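Local coordinates for 2-methyl-3-hydroxypyridine-5-carboxylic acid oxygenase (Mesorhizobium loti, PDB 3ALJ), which probably catalyses the FAD-dependent oxygenation of the pyridine ring of 2-methyl-3-hydroxypyridine-5-carboxylic acid, at residues G19-K31 with L109-V122. Sequence-based numbering, arbitrary orientation.
With FAD (flavin-adenine dinucleotide), chain B.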
loop_
_atom_site.group_PDB
_atom_site.type_symbol
_atom_site.label_atom_id
_atom_site.label_comp_id
_atom_site.label_asym_id
_atom_site.label_seq_id
_atom_site.Cartn_x
_atom_site.Cartn_y
_atom_site.Cartn_z
ATOM N N GLY A 19 5.517 -9.591 -7.337
ATOM C CA GLY A 19 4.936 -8.623 -8.339
ATOM C C GLY A 19 3.904 -7.718 -7.779
ATOM O O GLY A 19 2.948 -7.393 -8.449
ATOM N N GLY A 20 4.085 -7.343 -6.528
ATOM C CA GLY A 20 3.258 -6.253 -5.959
ATOM C C GLY A 20 3.831 -4.890 -6.189
ATOM O O GLY A 20 4.660 -4.664 -7.091
ATOM N N PHE A 21 3.345 -3.923 -5.414
ATOM C CA PHE A 21 3.797 -2.526 -5.703
ATOM C C PHE A 21 5.281 -2.350 -5.449
ATOM O O PHE A 21 5.968 -1.656 -6.169
ATOM C CB PHE A 21 2.959 -1.536 -4.853
ATOM C CG PHE A 21 1.503 -1.721 -4.985
ATOM C CD1 PHE A 21 0.887 -1.613 -6.193
ATOM C CD2 PHE A 21 0.727 -2.058 -3.895
ATOM C CE1 PHE A 21 -0.481 -1.855 -6.378
ATOM C CE2 PHE A 21 -0.725 -2.248 -4.081
ATOM C CZ PHE A 21 -1.285 -2.065 -5.296
ATOM N N ALA A 22 5.844 -3.013 -4.436
ATOM C CA ALA A 22 7.267 -2.882 -4.203
ATOM C C ALA A 22 8.151 -3.494 -5.287
ATOM O O ALA A 22 9.074 -2.880 -5.818
ATOM C CB ALA A 22 7.625 -3.507 -2.845
ATOM N N GLY A 23 7.725 -4.721 -5.717
ATOM C CA GLY A 23 8.547 -5.383 -6.735
ATOM C C GLY A 23 8.478 -4.776 -8.112
ATOM O O GLY A 23 9.508 -4.657 -8.794
ATOM N N LEU A 24 7.271 -4.347 -8.441
ATOM C CA LEU A 24 7.125 -3.675 -9.746
ATOM C C LEU A 24 7.840 -2.315 -9.747
ATOM O O LEU A 24 8.434 -1.951 -10.770
ATOM C CB LEU A 24 5.644 -3.486 -10.062
ATOM C CG LEU A 24 4.872 -4.771 -10.424
ATOM C CD1 LEU A 24 3.338 -4.499 -10.402
ATOM C CD2 LEU A 24 5.284 -5.226 -11.807
ATOM N N THR A 25 7.777 -1.571 -8.630
ATOM C CA THR A 25 8.506 -0.319 -8.559
ATOM C C THR A 25 9.977 -0.575 -8.666
ATOM O O THR A 25 10.676 0.106 -9.454
ATOM C CB THR A 25 8.182 0.359 -7.198
ATOM O OG1 THR A 25 6.817 0.818 -7.183
ATOM C CG2 THR A 25 9.116 1.616 -7.014
ATOM N N ALA A 26 10.520 -1.571 -7.915
ATOM C CA ALA A 26 11.942 -1.854 -8.024
ATOM C C ALA A 26 12.311 -2.276 -9.423
ATOM O O ALA A 26 13.352 -1.782 -9.974
ATOM C CB ALA A 26 12.336 -3.007 -6.986
ATOM N N ALA A 27 11.515 -3.123 -10.035
ATOM C CA ALA A 27 11.842 -3.553 -11.391
ATOM C C ALA A 27 11.883 -2.442 -12.427
ATOM O O ALA A 27 12.796 -2.383 -13.228
ATOM C CB ALA A 27 10.935 -4.689 -11.823
ATOM N N ILE A 28 10.919 -1.546 -12.378
ATOM C CA ILE A 28 10.867 -0.445 -13.337
ATOM C C ILE A 28 12.042 0.470 -13.106
ATOM O O ILE A 28 12.703 0.858 -14.060
ATOM C CB ILE A 28 9.559 0.289 -13.173
ATOM C CG1 ILE A 28 8.395 -0.505 -13.706
ATOM C CG2 ILE A 28 9.646 1.653 -13.911
ATOM C CD1 ILE A 28 6.995 0.017 -13.195
ATOM N N ALA A 29 12.277 0.805 -11.834
ATOM C CA ALA A 29 13.351 1.773 -11.511
ATOM C C ALA A 29 14.702 1.219 -11.908
ATOM O O ALA A 29 15.554 1.923 -12.575
ATOM C CB ALA A 29 13.401 2.196 -10.049
ATOM N N LEU A 30 14.916 -0.076 -11.694
ATOM C CA LEU A 30 16.213 -0.701 -12.022
ATOM C C LEU A 30 16.285 -0.781 -13.510
ATOM O O LEU A 30 17.366 -0.458 -14.087
ATOM C CB LEU A 30 16.318 -2.103 -11.325
ATOM C CG LEU A 30 16.439 -1.999 -9.846
ATOM C CD1 LEU A 30 16.143 -3.461 -9.277
ATOM C CD2 LEU A 30 17.790 -1.498 -9.382
ATOM N N LYS A 31 15.210 -1.185 -14.213
ATOM C CA LYS A 31 15.269 -1.312 -15.708
ATOM C C LYS A 31 15.555 0.083 -16.340
ATOM O O LYS A 31 16.332 0.165 -17.315
ATOM C CB LYS A 31 13.961 -1.939 -16.249
ATOM C CG LYS A 31 13.946 -2.298 -17.758
ATOM C CD LYS A 31 14.887 -3.545 -17.990
ATOM C CE LYS A 31 14.693 -3.724 -19.509
ATOM N NZ LYS A 31 15.588 -4.835 -19.960
ATOM N N LEU A 109 -3.899 0.905 -9.958
ATOM C CA LEU A 109 -2.515 1.185 -9.694
ATOM C C LEU A 109 -1.606 0.044 -10.221
ATOM O O LEU A 109 -0.600 0.255 -10.866
ATOM C CB LEU A 109 -2.305 1.411 -8.195
ATOM C CG LEU A 109 -0.870 1.558 -7.705
ATOM C CD1 LEU A 109 -0.195 2.711 -8.472
ATOM C CD2 LEU A 109 -0.861 1.742 -6.245
ATOM N N HIS A 110 -2.054 -1.188 -9.867
ATOM C CA HIS A 110 -1.235 -2.337 -10.194
ATOM C C HIS A 110 -1.160 -2.480 -11.749
ATOM O O HIS A 110 -0.031 -2.693 -12.249
ATOM C CB HIS A 110 -1.843 -3.566 -9.465
ATOM C CG HIS A 110 -0.912 -4.701 -9.424
ATOM N ND1 HIS A 110 -0.952 -5.713 -10.338
ATOM C CD2 HIS A 110 0.110 -4.979 -8.571
ATOM C CE1 HIS A 110 -0.016 -6.590 -10.036
ATOM N NE2 HIS A 110 0.670 -6.141 -8.991
ATOM N N ASP A 111 -2.239 -2.219 -12.490
ATOM C CA ASP A 111 -2.193 -2.381 -13.936
ATOM C C ASP A 111 -1.317 -1.298 -14.548
ATOM O O ASP A 111 -0.477 -1.601 -15.431
ATOM C CB ASP A 111 -3.627 -2.360 -14.532
ATOM C CG ASP A 111 -4.420 -3.636 -14.228
ATOM O OD1 ASP A 111 -3.976 -4.599 -13.512
ATOM O OD2 ASP A 111 -5.629 -3.437 -14.625
ATOM N N ALA A 112 -1.279 -0.062 -13.973
ATOM C CA ALA A 112 -0.381 0.932 -14.498
ATOM C C ALA A 112 1.065 0.564 -14.328
ATOM O O ALA A 112 1.852 0.757 -15.274
ATOM C CB ALA A 112 -0.676 2.295 -13.796
ATOM N N LEU A 113 1.416 -0.034 -13.198
ATOM C CA LEU A 113 2.754 -0.512 -13.029
ATOM C C LEU A 113 3.127 -1.695 -13.922
ATOM O O LEU A 113 4.262 -1.680 -14.438
ATOM C CB LEU A 113 2.982 -0.849 -11.524
ATOM C CG LEU A 113 2.907 0.396 -10.582
ATOM C CD1 LEU A 113 2.824 -0.165 -9.126
ATOM C CD2 LEU A 113 4.130 1.237 -10.715
ATOM N N VAL A 114 2.207 -2.679 -14.027
ATOM C CA VAL A 114 2.547 -3.801 -14.954
ATOM C C VAL A 114 2.713 -3.253 -16.326
ATOM O O VAL A 114 3.714 -3.685 -17.003
ATOM C CB VAL A 114 1.411 -4.789 -14.850
ATOM C CG1 VAL A 114 1.559 -5.841 -15.976
ATOM C CG2 VAL A 114 1.397 -5.513 -13.503
ATOM N N ASN A 115 1.881 -2.306 -16.766
ATOM C CA ASN A 115 1.932 -1.819 -18.209
ATOM C C ASN A 115 3.266 -1.136 -18.391
ATOM O O ASN A 115 3.881 -1.343 -19.487
ATOM C CB ASN A 115 0.762 -0.899 -18.490
ATOM C CG ASN A 115 -0.617 -1.654 -18.601
ATOM O OD1 ASN A 115 -1.655 -1.019 -18.545
ATOM N ND2 ASN A 115 -0.590 -2.964 -18.719
ATOM N N ARG A 116 3.775 -0.394 -17.423
ATOM C CA ARG A 116 5.033 0.285 -17.567
ATOM C C ARG A 116 6.190 -0.681 -17.545
ATOM O O ARG A 116 7.118 -0.555 -18.339
ATOM C CB ARG A 116 5.145 1.404 -16.447
ATOM C CG ARG A 116 6.421 2.069 -16.398
ATOM C CD ARG A 116 6.723 2.859 -17.761
ATOM N NE ARG A 116 7.907 3.638 -17.570
ATOM C CZ ARG A 116 8.637 4.082 -18.623
ATOM N NH1 ARG A 116 8.238 3.809 -19.891
ATOM N NH2 ARG A 116 9.731 4.736 -18.434
ATOM N N ALA A 117 6.167 -1.695 -16.655
ATOM C CA ALA A 117 7.224 -2.689 -16.674
ATOM C C ALA A 117 7.243 -3.436 -18.027
ATOM O O ALA A 117 8.368 -3.679 -18.523
ATOM C CB ALA A 117 6.953 -3.691 -15.529
ATOM N N ARG A 118 6.084 -3.734 -18.601
ATOM C CA ARG A 118 6.042 -4.458 -19.898
ATOM C C ARG A 118 6.588 -3.499 -20.951
ATOM O O ARG A 118 7.413 -3.990 -21.831
ATOM C CB ARG A 118 4.657 -4.895 -20.197
ATOM C CG ARG A 118 4.249 -6.021 -19.363
ATOM C CD ARG A 118 2.850 -6.445 -19.847
ATOM N NE ARG A 118 2.358 -7.665 -19.197
ATOM C CZ ARG A 118 1.061 -7.925 -18.931
ATOM N NH1 ARG A 118 0.750 -9.093 -18.375
ATOM N NH2 ARG A 118 0.064 -7.113 -19.277
ATOM N N ALA A 119 6.176 -2.217 -20.955
ATOM C CA ALA A 119 6.684 -1.278 -21.969
ATOM C C ALA A 119 8.200 -1.211 -21.931
ATOM O O ALA A 119 8.849 -0.995 -22.994
ATOM C CB ALA A 119 6.091 0.086 -21.810
ATOM N N LEU A 120 8.883 -1.321 -20.770
ATOM C CA LEU A 120 10.284 -1.228 -20.646
ATOM C C LEU A 120 11.029 -2.585 -20.915
ATOM O O LEU A 120 12.255 -2.579 -20.956
ATOM C CB LEU A 120 10.649 -0.749 -19.237
ATOM C CG LEU A 120 10.321 0.726 -18.992
ATOM C CD1 LEU A 120 10.451 0.923 -17.508
ATOM C CD2 LEU A 120 11.359 1.566 -19.744
ATOM N N GLY A 121 10.244 -3.644 -21.130
ATOM C CA GLY A 121 10.891 -4.925 -21.349
ATOM C C GLY A 121 11.380 -5.605 -20.091
ATOM O O GLY A 121 12.303 -6.452 -20.132
ATOM N N VAL A 122 10.813 -5.333 -18.906
ATOM C CA VAL A 122 11.137 -6.205 -17.778
ATOM C C VAL A 122 10.549 -7.620 -18.058
ATOM O O VAL A 122 9.403 -7.798 -18.526
ATOM C CB VAL A 122 10.423 -5.668 -16.557
ATOM C CG1 VAL A 122 10.522 -6.533 -15.343
ATOM C CG2 VAL A 122 10.991 -4.303 -16.197
HETATM P PA FAD B . 2.306 -7.195 -1.680
HETATM O O1A FAD B . 1.420 -6.121 -2.227
HETATM O O2A FAD B . 1.802 -8.100 -0.714
HETATM O O5B FAD B . 2.843 -7.994 -2.944
HETATM C C5B FAD B . 3.724 -9.155 -2.784
HETATM C C4B FAD B . 3.523 -9.883 -4.098
HETATM O O4B FAD B . 4.478 -10.990 -3.962
HETATM C C3B FAD B . 2.200 -10.532 -4.275
HETATM O O3B FAD B . 1.696 -10.331 -5.612
HETATM C C2B FAD B . 2.469 -12.034 -3.897
HETATM O O2B FAD B . 1.602 -12.957 -4.578
HETATM C C1B FAD B . 3.855 -12.265 -4.403
HETATM N N9A FAD B . 4.608 -13.217 -3.650
HETATM C C8A FAD B . 4.509 -13.568 -2.323
HETATM N N7A FAD B . 5.459 -14.451 -1.976
HETATM C C5A FAD B . 6.194 -14.688 -3.128
HETATM C C6A FAD B . 7.347 -15.430 -3.369
HETATM N N6A FAD B . 7.917 -16.183 -2.369
HETATM N N1A FAD B . 7.826 -15.403 -4.614
HETATM C C2A FAD B . 7.253 -14.712 -5.607
HETATM N N3A FAD B . 6.147 -13.932 -5.434
HETATM C C4A FAD B . 5.660 -13.922 -4.162
HETATM N N1 FAD B . -0.970 1.294 1.617
HETATM C C2 FAD B . -1.059 2.492 1.070
HETATM O O2 FAD B . -0.088 3.089 0.578
HETATM N N3 FAD B . -2.288 3.153 1.043
HETATM C C4 FAD B . -3.448 2.561 1.546
HETATM O O4 FAD B . -4.578 3.147 1.353
HETATM C C4X FAD B . -3.316 1.314 2.130
HETATM N N5 FAD B . -4.453 0.709 2.767
HETATM C C5X FAD B . -4.295 -0.506 3.408
HETATM C C6 FAD B . -5.357 -1.077 4.131
HETATM C C7 FAD B . -5.223 -2.312 4.712
HETATM C C7M FAD B . -6.427 -2.919 5.489
HETATM C C8 FAD B . -4.021 -2.984 4.660
HETATM C C8M FAD B . -3.818 -4.359 5.335
HETATM C C9 FAD B . -2.949 -2.425 3.949
HETATM C C9A FAD B . -3.064 -1.147 3.347
HETATM N N10 FAD B . -1.948 -0.520 2.636
HETATM C C10 FAD B . -2.087 0.702 2.094
HETATM C "C1'" FAD B . -0.590 -1.245 2.610
HETATM C "C2'" FAD B . -0.423 -1.937 1.264
HETATM O "O2'" FAD B . -1.532 -2.836 1.051
HETATM C "C3'" FAD B . 0.841 -2.817 1.299
HETATM O "O3'" FAD B . 1.833 -2.114 2.138
HETATM C "C4'" FAD B . 1.485 -3.010 -0.011
HETATM O "O4'" FAD B . 0.539 -3.741 -0.841
HETATM C "C5'" FAD B . 2.712 -3.856 0.088
HETATM O "O5'" FAD B . 3.257 -4.021 -1.217
HETATM P P FAD B . 4.356 -5.143 -1.395
HETATM O O1P FAD B . 4.685 -5.132 -2.827
HETATM O O2P FAD B . 5.459 -5.020 -0.389
HETATM O O3P FAD B . 3.602 -6.517 -0.995
#
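With its CG swung anti to the backbone N (chi1 -165°), His110, in the conformer described here, one of two, carries its imidazole across to the loop ahead of helix 21-31, while Phe21, whose CG stands anti to its own carbonyl carbon, sends its ring back toward Leu109 and His110. His110 NE2 donates to Gly19 O at 2.7 Å, a nearly straight bond lying in the carbonyl plane and close to the plane of the imidazole. Leu24 CD1 lies over one imidazole face, 3.9 Å from its centroid, a CH-pi contact. The imidazole edge in turn meets the Phe21 face in an offset edge-to-face pair, planes at 73°, and Leu109 CD2 covers part of a Phe21 face.

Farther along, the helices' N-to-C directions differ by 29° and their axes approach to 9.5 Å. Leu24 is a knob among His110, Leu113, Val114 and Ala117; small Ala117 lets Ile28 come close, its CG1 lying 3.9 Å from Ala117 CB. Gly121, at positive phi, closes helix 109-119 with a Schellman motif, and Val122 CG2 then packs 3.8 Å from Lys31 CB.

Gly20 and Gly23 are glycines of a probable Rossmann-type GxGxxG motif, with Gly19 inside it; Gly20, lacking a side chain, leaves room for FAD O5B. Ala22 N donates to FAD O1P. In this conformer the buried histidine thus gives its NE2 N-H to a carbonyl of the dinucleotide-binding loop, probably helping to hold that loop's shape beside the pyrophosphate.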